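Local coordinates for ATP grasp ligase (Microcystis aeruginosa MRC, PDB 5IG9), which probably uses ATP to join carboxylate side chains of a precursor peptide to its other side chains, as ATP-grasp ligases of the microviridin (MvdD) family do, at residues R217-G222 with L275-I280; H250-P255 with L306-F311. All blocks are in the same frame, centred on the assembly; numbering follows the deposited sequence.

Interaction 1 (R217-G222 with L275-I280)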
loop_
_atom_site.group_PDB
_atom_site.type_symbol
_atom_site.label_atom_id
_atom_site.label_comp_id
_atom_site.label_asym_id
_atom_site.label_seq_id
_atom_site.Cartn_x
_atom_site.Cartn_y
_atom_site.Cartn_z
ATOM N N ARG A 217 -17.531 -19.770 -0.171
ATOM C CA ARG A 217 -16.109 -19.477 -0.020
ATOM C C ARG A 217 -15.392 -20.045 -1.233
ATOM O O ARG A 217 -15.283 -21.263 -1.380
ATOM C CB ARG A 217 -15.552 -20.064 1.274
ATOM C CG ARG A 217 -14.083 -19.751 1.512
ATOM C CD ARG A 217 -13.858 -18.271 1.799
ATOM N NE ARG A 217 -12.476 -17.993 2.186
ATOM C CZ ARG A 217 -12.060 -16.834 2.685
ATOM N NH1 ARG A 217 -12.919 -15.839 2.860
ATOM N NH2 ARG A 217 -10.785 -16.669 3.012
ATOM N N ILE A 218 -14.899 -19.163 -2.091
ATOM C CA ILE A 218 -14.338 -19.536 -3.384
ATOM C C ILE A 218 -12.851 -19.223 -3.375
ATOM O O ILE A 218 -12.456 -18.059 -3.250
ATOM C CB ILE A 218 -15.053 -18.807 -4.529
ATOM C CG1 ILE A 218 -16.559 -19.043 -4.418
ATOM C CG2 ILE A 218 -14.515 -19.262 -5.874
ATOM C CD1 ILE A 218 -17.378 -18.145 -5.294
ATOM N N THR A 219 -12.030 -20.257 -3.510
ATOM C CA THR A 219 -10.581 -20.126 -3.551
ATOM C C THR A 219 -10.104 -20.476 -4.953
ATOM O O THR A 219 -10.377 -21.573 -5.450
ATOM C CB THR A 219 -9.917 -21.032 -2.515
ATOM O OG1 THR A 219 -10.500 -20.795 -1.231
ATOM C CG2 THR A 219 -8.435 -20.744 -2.443
ATOM N N ILE A 220 -9.402 -19.544 -5.590
ATOM C CA ILE A 220 -8.941 -19.701 -6.963
ATOM C C ILE A 220 -7.422 -19.746 -6.960
ATOM O O ILE A 220 -6.775 -18.870 -6.373
ATOM C CB ILE A 220 -9.451 -18.563 -7.863
ATOM C CG1 ILE A 220 -10.981 -18.596 -7.935
ATOM C CG2 ILE A 220 -8.833 -18.665 -9.249
ATOM C CD1 ILE A 220 -11.580 -17.439 -8.697
ATOM N N VAL A 221 -6.859 -20.761 -7.611
ATOM C CA VAL A 221 -5.415 -20.892 -7.781
ATOM C C VAL A 221 -5.147 -21.011 -9.276
ATOM O O VAL A 221 -5.379 -22.073 -9.871
ATOM C CB VAL A 221 -4.844 -22.103 -7.031
ATOM C CG1 VAL A 221 -3.328 -22.080 -7.079
ATOM C CG2 VAL A 221 -5.344 -22.130 -5.596
ATOM N N GLY A 222 -4.650 -19.935 -9.881
ATOM C CA GLY A 222 -4.481 -19.902 -11.321
ATOM C C GLY A 222 -5.823 -19.796 -12.013
ATOM O O GLY A 222 -6.427 -18.721 -12.048
ATOM N N LEU A 275 -4.227 -11.446 -10.605
ATOM C CA LEU A 275 -4.003 -12.369 -9.507
ATOM C C LEU A 275 -4.034 -13.812 -9.990
ATOM O O LEU A 275 -4.787 -14.168 -10.899
ATOM C CB LEU A 275 -5.049 -12.174 -8.409
ATOM C CG LEU A 275 -5.049 -10.817 -7.704
ATOM C CD1 LEU A 275 -6.093 -10.788 -6.599
ATOM C CD2 LEU A 275 -3.672 -10.493 -7.151
ATOM N N ASN A 276 -3.197 -14.643 -9.367
ATOM C CA ASN A 276 -3.279 -16.087 -9.527
ATOM C C ASN A 276 -3.684 -16.795 -8.240
ATOM O O ASN A 276 -3.733 -18.029 -8.218
ATOM C CB ASN A 276 -1.948 -16.651 -10.046
ATOM C CG ASN A 276 -1.771 -16.445 -11.542
ATOM O OD1 ASN A 276 -2.589 -16.899 -12.345
ATOM N ND2 ASN A 276 -0.703 -15.754 -11.921
ATOM N N TYR A 277 -3.969 -16.053 -7.172
ATOM C CA TYR A 277 -4.605 -16.593 -5.978
ATOM C C TYR A 277 -5.610 -15.577 -5.464
ATOM O O TYR A 277 -5.400 -14.367 -5.576
ATOM C CB TYR A 277 -3.597 -16.932 -4.869
ATOM C CG TYR A 277 -4.257 -17.334 -3.565
ATOM C CD1 TYR A 277 -4.641 -18.650 -3.337
ATOM C CD2 TYR A 277 -4.512 -16.397 -2.569
ATOM C CE1 TYR A 277 -5.254 -19.021 -2.153
ATOM C CE2 TYR A 277 -5.124 -16.759 -1.383
ATOM C CZ TYR A 277 -5.492 -18.072 -1.181
ATOM O OH TYR A 277 -6.099 -18.440 -0.003
ATOM N N GLY A 278 -6.706 -16.078 -4.900
ATOM C CA GLY A 278 -7.717 -15.206 -4.333
ATOM C C GLY A 278 -8.774 -15.938 -3.536
ATOM O O GLY A 278 -9.251 -16.997 -3.953
ATOM N N ALA A 279 -9.147 -15.390 -2.385
ATOM C CA ALA A 279 -10.249 -15.918 -1.590
ATOM C C ALA A 279 -11.445 -14.994 -1.775
ATOM O O ALA A 279 -11.418 -13.837 -1.345
ATOM C CB ALA A 279 -9.863 -16.039 -0.118
ATOM N N ILE A 280 -12.488 -15.507 -2.424
ATOM C CA ILE A 280 -13.655 -14.727 -2.812
ATOM C C ILE A 280 -14.832 -15.126 -1.938
ATOM O O ILE A 280 -15.065 -16.315 -1.695
ATOM C CB ILE A 280 -13.993 -14.919 -4.302
ATOM C CG1 ILE A 280 -12.784 -14.558 -5.163
ATOM C CG2 ILE A 280 -15.215 -14.092 -4.690
ATOM C CD1 ILE A 280 -13.049 -14.651 -6.642
#
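Thr219 and Tyr277 meet on one face of an antiparallel strand pair, where the threonine methyl CG2 lies 3.6 Å from CE1 of the tyrosine ring. The ring is set there by a Tyr277 CG anti to the backbone N (chi1 173°), which carries it forward along its own strand, toward Ala279, and across to the partner strand. Val221 comes to the ring differently: its CG2 sits at the edge, near the ring plane, 4.2 Å from Tyr277 CD1. Farther along the same face Arg217 bends at chi2 (68°), laying one face of its guanidinium over Ala279, with NH2 3.3 Å from Ala279 CB and the methyl off toward the rim.

The other face is aliphatic. Ile218 and Ile280 pair directly, CB to CB at 4.0 Å, while Ile220 and Ile280 meet through their CD1 methyls at 3.8 Å; helix 260-273 packs on this layer. Between the faces, Ile218 and Ile280 exchange two backbone hydrogen bonds, as do Ile220 and Gly278. A fifth, from Gly222 N to Asn276 O at 2.7 Å, closes the ladder, its donor tilted 29° from the carbonyl plane.

The polar ends look beyond the pair: Arg217 NH1 forms a salt bridge with Asp281 and NH2 bonds Glu300 O, while Tyr277 OH bonds Gly299 O. Gripped by two partners, the guanidinium is probably held in place over Ala279.

Interaction 2 (H250-P255 with L306-F311)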
loop_
_atom_site.group_PDB
_atom_site.type_symbol
_atom_site.label_atom_id
_atom_site.label_comp_id
_atom_site.label_asym_id
_atom_site.label_seq_id
_atom_site.Cartn_x
_atom_site.Cartn_y
_atom_site.Cartn_z
ATOM N N HIS A 250 -26.679 -30.242 12.631
ATOM C CA HIS A 250 -25.735 -29.147 12.449
ATOM C C HIS A 250 -25.428 -28.953 10.967
ATOM O O HIS A 250 -26.109 -29.515 10.109
ATOM C CB HIS A 250 -24.448 -29.409 13.233
ATOM C CG HIS A 250 -23.624 -30.530 12.683
ATOM N ND1 HIS A 250 -22.507 -30.318 11.904
ATOM C CD2 HIS A 250 -23.759 -31.873 12.790
ATOM C CE1 HIS A 250 -21.985 -31.482 11.560
ATOM N NE2 HIS A 250 -22.727 -32.442 12.083
ATOM N N GLN A 251 -24.402 -28.159 10.667
ATOM C CA GLN A 251 -24.044 -27.865 9.287
ATOM C C GLN A 251 -22.532 -27.737 9.179
ATOM O O GLN A 251 -21.835 -27.513 10.171
ATOM C CB GLN A 251 -24.721 -26.579 8.793
ATOM C CG GLN A 251 -25.156 -26.627 7.340
ATOM C CD GLN A 251 -26.603 -27.051 7.185
ATOM O OE1 GLN A 251 -27.441 -26.759 8.038
ATOM N NE2 GLN A 251 -26.905 -27.747 6.095
ATOM N N GLN A 252 -22.030 -27.883 7.954
ATOM C CA GLN A 252 -20.606 -27.736 7.688
ATOM C C GLN A 252 -20.425 -27.421 6.210
ATOM O O GLN A 252 -21.358 -27.537 5.413
ATOM C CB GLN A 252 -19.825 -28.987 8.096
ATOM C CG GLN A 252 -20.175 -30.228 7.298
ATOM C CD GLN A 252 -19.524 -31.480 7.856
ATOM O OE1 GLN A 252 -19.476 -31.677 9.071
ATOM N NE2 GLN A 252 -19.014 -32.328 6.971
ATOM N N TRP A 253 -19.208 -27.015 5.853
ATOM C CA TRP A 253 -18.934 -26.594 4.485
ATOM C C TRP A 253 -18.951 -27.789 3.541
ATOM O O TRP A 253 -18.429 -28.861 3.858
ATOM C CB TRP A 253 -17.585 -25.874 4.405
ATOM C CG TRP A 253 -17.569 -24.545 5.101
ATOM C CD1 TRP A 253 -17.299 -24.313 6.418
ATOM C CD2 TRP A 253 -17.835 -23.261 4.517
ATOM N NE1 TRP A 253 -17.381 -22.969 6.690
ATOM C CE2 TRP A 253 -17.712 -22.302 5.540
ATOM C CE3 TRP A 253 -18.171 -22.831 3.230
ATOM C CZ2 TRP A 253 -17.907 -20.942 5.316
ATOM C CZ3 TRP A 253 -18.364 -21.481 3.009
ATOM C CH2 TRP A 253 -18.230 -20.552 4.046
ATOM N N GLN A 254 -19.556 -27.626 2.370
ATOM C CA GLN A 254 -19.622 -28.724 1.409
ATOM C C GLN A 254 -19.363 -28.244 -0.012
ATOM O O GLN A 254 -19.641 -27.090 -0.340
ATOM C CB GLN A 254 -20.981 -29.422 1.488
ATOM C CG GLN A 254 -22.169 -28.481 1.378
ATOM C CD GLN A 254 -23.190 -28.948 0.359
ATOM O OE1 GLN A 254 -24.008 -29.824 0.638
ATOM N NE2 GLN A 254 -23.148 -28.361 -0.832
ATOM N N PRO A 255 -18.831 -29.123 -0.857
ATOM C CA PRO A 255 -18.557 -28.728 -2.243
ATOM C C PRO A 255 -19.793 -28.115 -2.880
ATOM O O PRO A 255 -20.928 -28.424 -2.510
ATOM C CB PRO A 255 -18.169 -30.047 -2.922
ATOM C CG PRO A 255 -17.728 -30.936 -1.812
ATOM C CD PRO A 255 -18.578 -30.557 -0.633
ATOM N N LEU A 306 -7.927 -28.704 5.897
ATOM C CA LEU A 306 -7.838 -29.587 7.055
ATOM C C LEU A 306 -9.204 -29.969 7.602
ATOM O O LEU A 306 -9.301 -30.900 8.410
ATOM C CB LEU A 306 -7.008 -28.933 8.160
ATOM C CG LEU A 306 -5.560 -28.608 7.793
ATOM C CD1 LEU A 306 -4.794 -28.147 9.022
ATOM C CD2 LEU A 306 -4.892 -29.815 7.151
ATOM N N TYR A 307 -10.250 -29.274 7.187
ATOM C CA TYR A 307 -11.622 -29.527 7.586
ATOM C C TYR A 307 -12.448 -29.649 6.321
ATOM O O TYR A 307 -11.979 -29.296 5.234
ATOM C CB TYR A 307 -12.140 -28.391 8.484
ATOM C CG TYR A 307 -11.293 -28.176 9.715
ATOM C CD1 TYR A 307 -11.499 -28.929 10.863
ATOM C CD2 TYR A 307 -10.281 -27.227 9.726
ATOM C CE1 TYR A 307 -10.725 -28.737 11.992
ATOM C CE2 TYR A 307 -9.501 -27.028 10.848
ATOM C CZ TYR A 307 -9.726 -27.785 11.978
ATOM O OH TYR A 307 -8.948 -27.589 13.096
ATOM N N PRO A 308 -13.683 -30.180 6.414
ATOM C CA PRO A 308 -14.490 -30.343 5.198
ATOM C C PRO A 308 -14.636 -29.047 4.410
ATOM O O PRO A 308 -14.693 -27.974 5.010
ATOM C CB PRO A 308 -15.839 -30.809 5.742
ATOM C CG PRO A 308 -15.490 -31.531 6.998
ATOM C CD PRO A 308 -14.355 -30.756 7.595
ATOM N N PRO A 309 -14.711 -29.152 3.087
ATOM C CA PRO A 309 -14.669 -30.450 2.406
ATOM C C PRO A 309 -13.258 -30.960 2.126
ATOM O O PRO A 309 -13.033 -31.571 1.081
ATOM C CB PRO A 309 -15.386 -30.165 1.087
ATOM C CG PRO A 309 -15.107 -28.726 0.823
ATOM C CD PRO A 309 -15.056 -28.053 2.168
ATOM N N TYR A 310 -12.329 -30.717 3.046
ATOM C CA TYR A 310 -10.951 -31.165 2.881
ATOM C C TYR A 310 -10.438 -30.920 1.465
ATOM O O TYR A 310 -10.085 -31.859 0.751
ATOM C CB TYR A 310 -10.827 -32.650 3.229
ATOM C CG TYR A 310 -11.442 -33.026 4.556
ATOM C CD1 TYR A 310 -10.827 -32.677 5.751
ATOM C CD2 TYR A 310 -12.635 -33.733 4.616
ATOM C CE1 TYR A 310 -11.384 -33.019 6.968
ATOM C CE2 TYR A 310 -13.199 -34.079 5.828
ATOM C CZ TYR A 310 -12.570 -33.720 7.000
ATOM O OH TYR A 310 -13.129 -34.061 8.210
ATOM N N PHE A 311 -10.401 -29.655 1.063
ATOM C CA PHE A 311 -9.930 -29.292 -0.267
ATOM C C PHE A 311 -8.409 -29.375 -0.352
ATOM O O PHE A 311 -7.710 -29.003 0.595
ATOM C CB PHE A 311 -10.396 -27.882 -0.632
ATOM C CG PHE A 311 -11.738 -27.840 -1.305
ATOM C CD1 PHE A 311 -12.021 -28.677 -2.369
ATOM C CD2 PHE A 311 -12.716 -26.960 -0.873
ATOM C CE1 PHE A 311 -13.254 -28.640 -2.991
ATOM C CE2 PHE A 311 -13.952 -26.918 -1.489
ATOM C CZ PHE A 311 -14.222 -27.759 -2.549
#
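Pro308 and Pro309 press their rings against residues 252-255, and Pro308 buries the most surface of any residue in the contact. The amide of Gln252 reaches over to it at about a right angle, NE2 lying 3.6 Å from Pro308 CG. Gln252 CG stands between its backbone N and carbonyl carbon (chi1 65°), and the extended chain beyond carries the amide across to the proline ring.

Pro309 follows a cis peptide bond and meets two partners. Pro309 CD is 4.0 Å from Trp253 CB, and Pro309 CB is 3.6 Å from Pro255 CD, the two proline rings sliding past each other in opposite directions. Trp253 contributes mainly its CB and backbone: CB also lies 3.6 Å from Pro308 O, while the indole leads away to meet the ring of Trp303 and pack on Ala228 and Ile230 of strand 224-231. On the other segment, the Phe311 ring has Pro309 CG over one face, toward the rim.

The contact is largely apolar and lies at the protein surface. Tyr310 N donates to Tyr307 O at 2.6 Å, and with cis-Pro309 in the third position residues 307-310 form a type VI beta turn, here packed against the short edge strand 254-255 of an antiparallel sheet.

In the fold
Along the chain the four segments come in the order 217-222, 250-255, 275-280 and 306-311, so the two contacts cross. Interaction 1 closes a loop holding strand 224-231, the edge strand 254-255 and helix 260-273. Interaction 2 starts inside that loop and closes a second one, which takes in the same helix, strands 277-284 and 290-296 and helix 302-305. Both reach one five-stranded antiparallel sheet: interaction 1 joins two of its inner strands, interaction 2 ties its rim to the turn leading into helix 313-323. Their centres are about 17 Å apart, yet they touch where Arg217 CB packs 3.6 Å from Trp253 CZ3.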